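Local coordinates for protein endoglycosidase (Bacteroides thetaiotaomicron, PDB 6Q64) that probably hydrolyses glycosidic bonds inside complex N-glycans, as a family 18 glycoside hydrolase with a TIM-barrel fold, at residues Q88-L91 with K92-P95; D117-F120 with F121-K125; Q159-F162 with I163-V166; N211-Q214 with V215-T219. The protein carries 1 engineered substitution. One frame throughout, in Å; residues are numbered along the deposited sequence.

Contact 1 (Q88-L91 with K92-P95)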
loop_
_atom_site.group_PDB
_atom_site.type_symbol
_atom_site.label_atom_id
_atom_site.label_comp_id
_atom_site.label_asym_id
_atom_site.label_seq_id
_atom_site.Cartn_x
_atom_site.Cartn_y
_atom_site.Cartn_z
ATOM N N GLN A 88 -4.569 9.252 16.149
ATOM C CA GLN A 88 -3.606 8.212 15.685
ATOM C C GLN A 88 -4.275 6.860 15.354
ATOM O O GLN A 88 -3.612 6.041 14.675
ATOM C CB GLN A 88 -2.528 8.060 16.764
ATOM C CG GLN A 88 -1.484 6.982 16.499
ATOM C CD GLN A 88 -0.437 6.988 17.586
ATOM O OE1 GLN A 88 -0.769 6.908 18.776
ATOM N NE2 GLN A 88 0.824 7.135 17.193
ATOM N N ASN A 89 -5.504 6.584 15.806
ATOM C CA ASN A 89 -6.124 5.229 15.679
ATOM C C ASN A 89 -7.223 5.246 14.589
ATOM O O ASN A 89 -8.013 4.263 14.460
ATOM C CB ASN A 89 -6.649 4.732 17.038
ATOM C CG ASN A 89 -5.608 4.724 18.143
ATOM O OD1 ASN A 89 -5.605 5.613 18.985
ATOM N ND2 ASN A 89 -4.757 3.708 18.193
ATOM N N TYR A 90 -7.264 6.321 13.811
ATOM C CA TYR A 90 -8.357 6.638 12.863
ATOM C C TYR A 90 -7.829 6.809 11.426
ATOM O O TYR A 90 -6.944 7.706 11.167
ATOM C CB TYR A 90 -8.980 7.971 13.274
ATOM C CG TYR A 90 -9.996 7.902 14.376
ATOM C CD1 TYR A 90 -9.612 7.954 15.707
ATOM C CD2 TYR A 90 -11.350 7.850 14.082
ATOM C CE1 TYR A 90 -10.552 7.909 16.719
ATOM C CE2 TYR A 90 -12.303 7.823 15.086
ATOM C CZ TYR A 90 -11.904 7.844 16.410
ATOM O OH TYR A 90 -12.869 7.790 17.382
ATOM N N LEU A 91 -8.373 6.048 10.475
ATOM C CA LEU A 91 -8.057 6.285 9.038
ATOM C C LEU A 91 -8.484 7.705 8.668
ATOM O O LEU A 91 -7.700 8.396 7.963
ATOM C CB LEU A 91 -8.799 5.289 8.147
ATOM C CG LEU A 91 -8.406 3.823 8.297
ATOM C CD1 LEU A 91 -9.354 2.964 7.478
ATOM C CD2 LEU A 91 -6.964 3.583 7.878
ATOM N N LYS A 92 -9.653 8.140 9.165
ATOM C CA LYS A 92 -10.325 9.387 8.708
ATOM C C LYS A 92 -9.558 10.626 9.188
ATOM O O LYS A 92 -9.797 11.735 8.669
ATOM C CB LYS A 92 -11.800 9.406 9.120
ATOM C CG LYS A 92 -12.101 9.532 10.615
ATOM C CD LYS A 92 -13.519 10.008 10.890
ATOM C CE LYS A 92 -13.915 9.869 12.351
ATOM N NZ LYS A 92 -15.387 9.842 12.545
HETATM N N MSE A 93 -8.622 10.422 10.133
HETATM C CA MSE A 93 -7.840 11.519 10.701
HETATM C C MSE A 93 -6.431 11.568 10.117
HETATM O O MSE A 93 -5.598 12.362 10.546
HETATM C CB MSE A 93 -7.736 11.396 12.235
HETATM C CG MSE A 93 -9.042 11.619 13.014
HETATM SE SE MSE A 93 -10.087 13.165 12.404
HETATM C CE MSE A 93 -11.668 12.710 11.358
ATOM N N LEU A 94 -6.147 10.699 9.147
ATOM C CA LEU A 94 -4.853 10.712 8.493
ATOM C C LEU A 94 -4.732 12.010 7.720
ATOM O O LEU A 94 -5.728 12.574 7.304
ATOM C CB LEU A 94 -4.782 9.538 7.524
ATOM C CG LEU A 94 -4.569 8.168 8.144
ATOM C CD1 LEU A 94 -4.817 7.075 7.105
ATOM C CD2 LEU A 94 -3.167 8.097 8.714
ATOM N N PRO A 95 -3.512 12.459 7.407
ATOM C CA PRO A 95 -3.331 13.576 6.484
ATOM C C PRO A 95 -4.176 13.396 5.218
ATOM O O PRO A 95 -4.292 12.295 4.714
ATOM C CB PRO A 95 -1.847 13.509 6.162
ATOM C CG PRO A 95 -1.227 12.863 7.407
ATOM C CD PRO A 95 -2.253 11.862 7.874
#

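Contact 2 (D117-F120 with F121-K125)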
loop_
_atom_site.group_PDB
_atom_site.type_symbol
_atom_site.label_atom_id
_atom_site.label_comp_id
_atom_site.label_asym_id
_atom_site.label_seq_id
_atom_site.Cartn_x
_atom_site.Cartn_y
_atom_site.Cartn_z
ATOM N N ASP A 117 -15.334 4.466 10.548
ATOM C CA ASP A 117 -14.067 5.180 10.246
ATOM C C ASP A 117 -13.797 4.985 8.753
ATOM O O ASP A 117 -13.755 5.967 7.996
ATOM C CB ASP A 117 -12.916 4.632 11.106
ATOM C CG ASP A 117 -11.605 5.447 10.996
ATOM O OD1 ASP A 117 -11.682 6.605 10.529
ATOM O OD2 ASP A 117 -10.505 4.910 11.358
ATOM N N LEU A 118 -13.701 3.719 8.350
ATOM C CA LEU A 118 -13.523 3.281 6.951
ATOM C C LEU A 118 -14.596 3.913 6.055
ATOM O O LEU A 118 -14.226 4.398 4.972
ATOM C CB LEU A 118 -13.591 1.755 6.917
ATOM C CG LEU A 118 -13.435 1.141 5.528
ATOM C CD1 LEU A 118 -12.048 1.435 4.987
ATOM C CD2 LEU A 118 -13.701 -0.354 5.548
ATOM N N LYS A 119 -15.871 3.910 6.455
ATOM C CA LYS A 119 -16.963 4.405 5.566
ATOM C C LYS A 119 -16.668 5.878 5.236
ATOM O O LYS A 119 -16.845 6.279 4.057
ATOM C CB LYS A 119 -18.354 4.169 6.172
ATOM C CG LYS A 119 -19.531 4.741 5.373
ATOM C CD LYS A 119 -20.839 3.963 5.468
ATOM C CE LYS A 119 -20.742 2.616 4.757
ATOM N NZ LYS A 119 -21.827 1.677 5.150
ATOM N N PHE A 120 -16.185 6.641 6.223
ATOM C CA PHE A 120 -15.944 8.105 6.122
ATOM C C PHE A 120 -14.710 8.315 5.239
ATOM O O PHE A 120 -14.757 9.048 4.219
ATOM C CB PHE A 120 -15.784 8.727 7.517
ATOM C CG PHE A 120 -15.651 10.218 7.469
ATOM C CD1 PHE A 120 -14.432 10.808 7.233
ATOM C CD2 PHE A 120 -16.760 11.030 7.556
ATOM C CE1 PHE A 120 -14.323 12.184 7.128
ATOM C CE2 PHE A 120 -16.649 12.408 7.459
ATOM C CZ PHE A 120 -15.429 12.980 7.244
ATOM N N PHE A 121 -13.626 7.647 5.620
ATOM C CA PHE A 121 -12.359 7.556 4.851
ATOM C C PHE A 121 -12.623 7.276 3.367
ATOM O O PHE A 121 -11.980 7.898 2.534
ATOM C CB PHE A 121 -11.476 6.449 5.412
ATOM C CG PHE A 121 -10.090 6.429 4.827
ATOM C CD1 PHE A 121 -9.260 7.520 4.934
ATOM C CD2 PHE A 121 -9.600 5.315 4.175
ATOM C CE1 PHE A 121 -7.968 7.483 4.436
ATOM C CE2 PHE A 121 -8.316 5.291 3.673
ATOM C CZ PHE A 121 -7.497 6.373 3.813
ATOM N N GLN A 122 -13.521 6.349 3.051
ATOM C CA GLN A 122 -13.812 5.962 1.652
ATOM C C GLN A 122 -14.665 7.021 0.966
ATOM O O GLN A 122 -14.248 7.440 -0.075
ATOM C CB GLN A 122 -14.499 4.604 1.584
ATOM C CG GLN A 122 -13.597 3.437 1.942
ATOM C CD GLN A 122 -14.430 2.203 2.156
ATOM O OE1 GLN A 122 -15.652 2.266 2.353
ATOM N NE2 GLN A 122 -13.762 1.063 2.107
ATOM N N GLU A 123 -15.816 7.401 1.519
ATOM C CA GLU A 123 -16.901 8.155 0.821
ATOM C C GLU A 123 -16.667 9.679 0.811
ATOM O O GLU A 123 -17.158 10.367 -0.111
ATOM C CB GLU A 123 -18.222 7.899 1.536
ATOM C CG GLU A 123 -18.866 6.563 1.195
ATOM C CD GLU A 123 -20.354 6.463 1.526
ATOM O OE1 GLU A 123 -20.989 5.473 1.101
ATOM O OE2 GLU A 123 -20.883 7.377 2.207
ATOM N N VAL A 124 -16.004 10.216 1.834
ATOM C CA VAL A 124 -15.860 11.685 2.034
ATOM C C VAL A 124 -14.436 12.058 1.642
ATOM O O VAL A 124 -14.277 12.904 0.772
ATOM C CB VAL A 124 -16.187 12.101 3.486
ATOM C CG1 VAL A 124 -15.760 13.525 3.774
ATOM C CG2 VAL A 124 -17.652 11.924 3.807
ATOM N N LYS A 125 -13.452 11.478 2.313
ATOM C CA LYS A 125 -12.052 11.486 1.843
ATOM C C LYS A 125 -12.055 10.535 0.647
ATOM O O LYS A 125 -12.966 9.685 0.584
ATOM C CB LYS A 125 -11.166 11.039 3.001
ATOM C CG LYS A 125 -11.242 11.945 4.215
ATOM C CD LYS A 125 -10.151 11.688 5.234
ATOM C CE LYS A 125 -9.401 12.947 5.605
ATOM N NZ LYS A 125 -8.087 12.612 6.196
#

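Contact 3 (Q159-F162 with I163-V166)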
loop_
_atom_site.group_PDB
_atom_site.type_symbol
_atom_site.label_atom_id
_atom_site.label_comp_id
_atom_site.label_asym_id
_atom_site.label_seq_id
_atom_site.Cartn_x
_atom_site.Cartn_y
_atom_site.Cartn_z
ATOM N N GLN A 159 -9.649 -30.394 -5.444
ATOM C CA GLN A 159 -10.028 -31.825 -5.250
ATOM C C GLN A 159 -8.864 -32.703 -5.719
ATOM O O GLN A 159 -9.091 -33.603 -6.536
ATOM C CB GLN A 159 -11.407 -32.079 -5.878
ATOM C CG GLN A 159 -12.502 -31.267 -5.185
ATOM C CD GLN A 159 -13.918 -31.457 -5.665
ATOM O OE1 GLN A 159 -14.422 -32.575 -5.789
ATOM N NE2 GLN A 159 -14.597 -30.342 -5.878
ATOM N N GLY A 160 -7.671 -32.453 -5.168
ATOM C CA GLY A 160 -6.383 -32.932 -5.699
ATOM C C GLY A 160 -5.789 -31.899 -6.647
ATOM O O GLY A 160 -4.547 -31.840 -6.746
ATOM N N ASN A 161 -6.624 -31.091 -7.318
ATOM C CA ASN A 161 -6.159 -30.026 -8.245
ATOM C C ASN A 161 -5.596 -28.875 -7.395
ATOM O O ASN A 161 -6.329 -27.887 -7.131
ATOM C CB ASN A 161 -7.267 -29.621 -9.226
ATOM C CG ASN A 161 -6.779 -28.841 -10.438
ATOM O OD1 ASN A 161 -5.804 -28.082 -10.398
ATOM N ND2 ASN A 161 -7.483 -29.002 -11.546
ATOM N N PHE A 162 -4.328 -28.982 -6.987
ATOM C CA PHE A 162 -3.587 -27.896 -6.286
ATOM C C PHE A 162 -4.096 -26.522 -6.731
ATOM O O PHE A 162 -4.196 -25.658 -5.890
ATOM C CB PHE A 162 -2.084 -27.970 -6.569
ATOM C CG PHE A 162 -1.239 -26.948 -5.849
ATOM C CD1 PHE A 162 -1.296 -25.597 -6.180
ATOM C CD2 PHE A 162 -0.358 -27.343 -4.852
ATOM C CE1 PHE A 162 -0.498 -24.672 -5.517
ATOM C CE2 PHE A 162 0.425 -26.411 -4.181
ATOM C CZ PHE A 162 0.355 -25.076 -4.514
ATOM N N ILE A 163 -4.350 -26.331 -8.025
ATOM C CA ILE A 163 -4.666 -25.016 -8.660
ATOM C C ILE A 163 -6.118 -24.629 -8.347
ATOM O O ILE A 163 -6.371 -23.409 -8.231
ATOM C CB ILE A 163 -4.388 -25.060 -10.182
ATOM C CG1 ILE A 163 -2.885 -25.010 -10.471
ATOM C CG2 ILE A 163 -5.150 -23.992 -10.963
ATOM C CD1 ILE A 163 -2.347 -23.664 -10.770
ATOM N N GLU A 164 -7.055 -25.580 -8.234
ATOM C CA GLU A 164 -8.451 -25.205 -7.857
ATOM C C GLU A 164 -8.426 -24.612 -6.433
ATOM O O GLU A 164 -9.326 -23.796 -6.107
ATOM C CB GLU A 164 -9.431 -26.377 -8.000
ATOM C CG GLU A 164 -9.821 -26.690 -9.440
ATOM C CD GLU A 164 -10.022 -25.494 -10.352
ATOM O OE1 GLU A 164 -11.082 -24.852 -10.272
ATOM O OE2 GLU A 164 -9.098 -25.194 -11.125
ATOM N N GLY A 165 -7.418 -25.010 -5.636
ATOM C CA GLY A 165 -7.166 -24.574 -4.248
ATOM C C GLY A 165 -6.515 -23.201 -4.185
ATOM O O GLY A 165 -6.794 -22.432 -3.240
ATOM N N VAL A 166 -5.663 -22.876 -5.153
ATOM C CA VAL A 166 -5.134 -21.494 -5.313
ATOM C C VAL A 166 -6.313 -20.635 -5.760
ATOM O O VAL A 166 -6.574 -19.621 -5.094
ATOM C CB VAL A 166 -3.930 -21.429 -6.268
ATOM C CG1 VAL A 166 -3.377 -20.033 -6.407
ATOM C CG2 VAL A 166 -2.808 -22.329 -5.795
#

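Contact 4 (N211-Q214 with V215-T219)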
loop_
_atom_site.group_PDB
_atom_site.type_symbol
_atom_site.label_atom_id
_atom_site.label_comp_id
_atom_site.label_asym_id
_atom_site.label_seq_id
_atom_site.Cartn_x
_atom_site.Cartn_y
_atom_site.Cartn_z
ATOM N N ASN A 211 3.395 -20.441 -12.538
ATOM C CA ASN A 211 2.012 -20.379 -13.070
ATOM C C ASN A 211 1.031 -20.341 -11.903
ATOM O O ASN A 211 -0.158 -20.044 -12.171
ATOM C CB ASN A 211 1.638 -21.570 -13.951
ATOM C CG ASN A 211 0.287 -21.423 -14.634
ATOM O OD1 ASN A 211 -0.040 -20.331 -15.170
ATOM N ND2 ASN A 211 -0.485 -22.539 -14.676
ATOM N N LYS A 212 1.471 -20.705 -10.686
ATOM C CA LYS A 212 0.543 -20.855 -9.522
ATOM C C LYS A 212 0.306 -19.450 -8.991
ATOM O O LYS A 212 -0.841 -18.984 -8.940
ATOM C CB LYS A 212 0.990 -21.900 -8.482
ATOM C CG LYS A 212 2.441 -21.848 -8.036
ATOM C CD LYS A 212 2.987 -23.136 -7.442
ATOM C CE LYS A 212 4.497 -23.032 -7.340
ATOM N NZ LYS A 212 5.015 -23.938 -6.299
HETATM N N MSE A 213 1.412 -18.736 -8.778
HETATM C CA MSE A 213 1.323 -17.316 -8.487
HETATM C C MSE A 213 0.613 -16.547 -9.609
HETATM O O MSE A 213 0.092 -15.475 -9.376
HETATM C CB MSE A 213 2.712 -16.757 -8.163
HETATM C CG MSE A 213 2.673 -15.585 -7.176
HETATM SE SE MSE A 213 1.663 -15.895 -5.485
HETATM C CE MSE A 213 3.095 -17.122 -5.073
ATOM N N GLN A 214 0.551 -17.087 -10.824
ATOM C CA GLN A 214 -0.054 -16.379 -11.937
ATOM C C GLN A 214 -1.579 -16.478 -11.839
ATOM O O GLN A 214 -2.261 -15.456 -12.064
ATOM C CB GLN A 214 0.462 -16.943 -13.264
ATOM C CG GLN A 214 -0.329 -16.513 -14.497
ATOM C CD GLN A 214 -0.054 -15.073 -14.912
ATOM O OE1 GLN A 214 1.035 -14.528 -14.691
ATOM N NE2 GLN A 214 -1.050 -14.466 -15.528
ATOM N N VAL A 215 -2.125 -17.656 -11.558
ATOM C CA VAL A 215 -3.616 -17.805 -11.556
ATOM C C VAL A 215 -4.138 -17.302 -10.195
ATOM O O VAL A 215 -5.339 -16.935 -10.086
ATOM C CB VAL A 215 -4.088 -19.220 -11.965
ATOM C CG1 VAL A 215 -3.601 -20.295 -11.015
ATOM C CG2 VAL A 215 -5.603 -19.291 -12.150
ATOM N N PHE A 216 -3.230 -17.173 -9.225
ATOM C CA PHE A 216 -3.498 -16.493 -7.938
ATOM C C PHE A 216 -3.917 -15.052 -8.236
ATOM O O PHE A 216 -5.096 -14.660 -8.061
ATOM C CB PHE A 216 -2.267 -16.577 -7.038
ATOM C CG PHE A 216 -2.491 -15.943 -5.694
ATOM C CD1 PHE A 216 -3.500 -16.408 -4.864
ATOM C CD2 PHE A 216 -1.731 -14.855 -5.277
ATOM C CE1 PHE A 216 -3.726 -15.820 -3.629
ATOM C CE2 PHE A 216 -1.962 -14.263 -4.045
ATOM C CZ PHE A 216 -2.958 -14.753 -3.222
ATOM N N ILE A 217 -2.953 -14.297 -8.744
ATOM C CA ILE A 217 -3.101 -12.875 -9.163
ATOM C C ILE A 217 -4.207 -12.761 -10.208
ATOM O O ILE A 217 -4.925 -11.778 -10.177
ATOM C CB ILE A 217 -1.765 -12.379 -9.727
ATOM C CG1 ILE A 217 -0.694 -12.317 -8.642
ATOM C CG2 ILE A 217 -1.935 -11.055 -10.438
ATOM C CD1 ILE A 217 0.680 -12.128 -9.198
ATOM N N GLU A 218 -4.300 -13.718 -11.124
ATOM C CA GLU A 218 -5.332 -13.703 -12.190
ATOM C C GLU A 218 -6.720 -13.692 -11.532
ATOM O O GLU A 218 -7.576 -12.916 -12.011
ATOM C CB GLU A 218 -5.146 -14.895 -13.129
ATOM C CG GLU A 218 -4.694 -14.539 -14.530
ATOM C CD GLU A 218 -4.496 -15.759 -15.419
ATOM O OE1 GLU A 218 -5.358 -16.676 -15.381
ATOM O OE2 GLU A 218 -3.463 -15.816 -16.121
ATOM N N THR A 219 -6.913 -14.499 -10.473
ATOM C CA THR A 219 -8.222 -14.702 -9.787
ATOM C C THR A 219 -8.591 -13.481 -8.942
ATOM O O THR A 219 -9.766 -13.107 -8.950
ATOM C CB THR A 219 -8.251 -15.911 -8.848
ATOM O OG1 THR A 219 -7.751 -17.079 -9.506
ATOM C CG2 THR A 219 -9.656 -16.180 -8.349
#

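Contact 1 (Q88-L91 with K92-P95)
K92 runs alongside the ring of Y90, two residues back in the loop between strands 72-76 and 100-102. From CB, which sits beside the carbonyl carbon of L91, a chi1 of 68° carries CG toward the tyrosine, and it lies 3.9 Å from Y90 CD2. The chain stays extended beyond CG, and the K92 CE methylene meets the same ring obliquely, 3.7 Å from Y90 CD2. Past the ring, NZ ends on the carbonyl oxygens of A45 and I43, and the lysine also makes a cation-pi contact with F120. A long chain fits here because its methylenes can lie against an aromatic ring while its ammonium reaches polar atoms beyond. Selenomethionine M93 adds a second neighbour for the tyrosine, its CG 3.7 Å from Y90 CB. The backbone turns tightly through these residues. L94 N donates to L91 O at 3.0 Å, whereas the bond from M93 N to Y90 O is weak at 3.4 Å. The leucines lie side by side and point the same way, L91 CD2 being 4.2 Å from L94 CD1, and both pack on V101 and on F121 of helix 112-123. The chemistry is thus divided: aliphatic branches fill the apolar side toward the barrel, while the buried lysine has its charge met by backbone carbonyls and the F120 ring, which would probably favour the protonated form.

Contact 2 (D117-F120 with F121-K125)
F120 O accepts from two backbone groups at the end of helix 112-123: V124 N at 2.9 Å, and K125 N, a weak bond at 3.4 Å. Ahead of it the regular helical ladder is intact, with F121 N 2.9 Å from D117 O and Q122 N 2.8 Å from L118 O. F120 and V124, joined by the stronger of these bonds, also meet through their side chains. With chi1 at -175° the F120 ring projects outward from the helix, and one face is met by V124, one turn on, whose CB stands 4.0 Å from the ring centroid, only 11° off the normal, in a CH-pi contact. Both methyls reach past the centre, CG1 touching F120 CZ at 3.5 Å and CG2 leaning over the CE2 side. A branched valine suits this spot, since its two methyls spread over a flat ring. On another side of the helix, L118 packs against the amide of Q122, with L118 CD1 3.4 Å from Q122 NE2, while that nitrogen donates to N181 O. The D117 carboxylate takes L91 N and W80 NE1, and K125 NZ forms a salt bridge with D96. In this beta-alpha-beta unit between strands 100-102 and 128-135, the chemistry implies a helix end where the F120 carbonyl takes two amides as the chain turns away, and where the buried D117 and K125 have their charged ends met by partners outside the helix.

Contact 3 (Q159-F162 with I163-V166)
N161 bends the chain into I163 and E164 as the centre of an inverse gamma turn, F162 N reaching back weakly to G160 O, just after G160 has taken a positive phi of 92° that glycine readily adopts. The asparagine is the N-cap of the helix that follows. Its CG stands anti to the backbone nitrogen, which folds the short amide forward, and OD1 accepts from I163 N at 3.3 Å, with the donor tilted modestly from the carbonyl plane. The same OD1 rests 3.3 Å from I163 CB. Asparagine suits the place because its carbonyl can reach an amide that has no helical partner before it. The N161 backbone oxygen takes E164 N at 2.7 Å, though with a poor angle that makes the bond weak, and G165 N is a second weak donor. E164 folds at chi2 over the asparagine, its CG 3.9 Å from N161 CG, and its carboxylate plane is turned 67° from the amide. One turn further, V166 N donates to F162 O at 3.2 Å, and V166 CG2 lies close to the F162 ring, 3.3 Å from CE1, approaching it obliquely. I163 and V166 look toward helix 211-224. The arrangement is that of an asparagine N-cap opening helix 162-179, one of the helices that wrap the parallel strands of a TIM barrel.

Contact 4 (N211-Q214 with V215-T219)
Among the polar contacts, the bond between Q214 and E218 stands out: Q214 NE2 donates to E218 OE2 at 2.8 Å and 175°, nearly straight. The acceptor E218 OE2 lies in the amide plane of Q214 and is itself met on its anti side, somewhat out of the carboxylate plane, the two flat groups being turned 70° apart. A bend at chi2 (75°) brings the glutamine end round to its partner one turn on, and its other tip, OE1, is held by the hydroxyl of T244. An amide suits this position because it can donate to an acid and accept from a hydroxyl at once. Backbone bonds continue the helix, F216 N to K212 O at 3.0 Å and E218 N to Q214 O at 2.8 Å; V215 N reaches N211 O. These residues belong to the first turns of helix 211-224, which links strand 184-189 to strand 230-235 along the chain and packs on the outside of the TIM barrel. Apolar contacts form its inward side. The selenium of selenomethionine M213 comes to 3.6 Å from F216 CD2, a Met-aromatic contact whose approach to the ring is oblique, with SE 4.5 Å from the ring centroid. Both side chains reach I135 on strand 128-135, where a flexible chain and a broad ring pack between helix and strands. I217 CD1 lies 4.5 Å from M213 CG, and I217 packs on L240.

How the contacts relate
The four contacts come in series along one chain and form two pairs within a single TIM-barrel domain. Contacts 1 and 2 have centres 10 Å apart: the D117 carboxylate takes both L91 N and K92 N, tying the loop before strand 100-102 to helix 112-123. Contacts 3 and 4 have centres 12 Å apart, where helices 162-179 and 211-224 pack together, I163 CD1 being 3.6 Å from V215 CG1 and V166 CG1 3.7 Å from F216 CB. The pairs do not touch; contacts 1 and 3 are about 40 Å apart between centres, on opposite sides of the chain's centre. Both pairs thus join neighbouring elements of the barrel's outer layer, at two separate places.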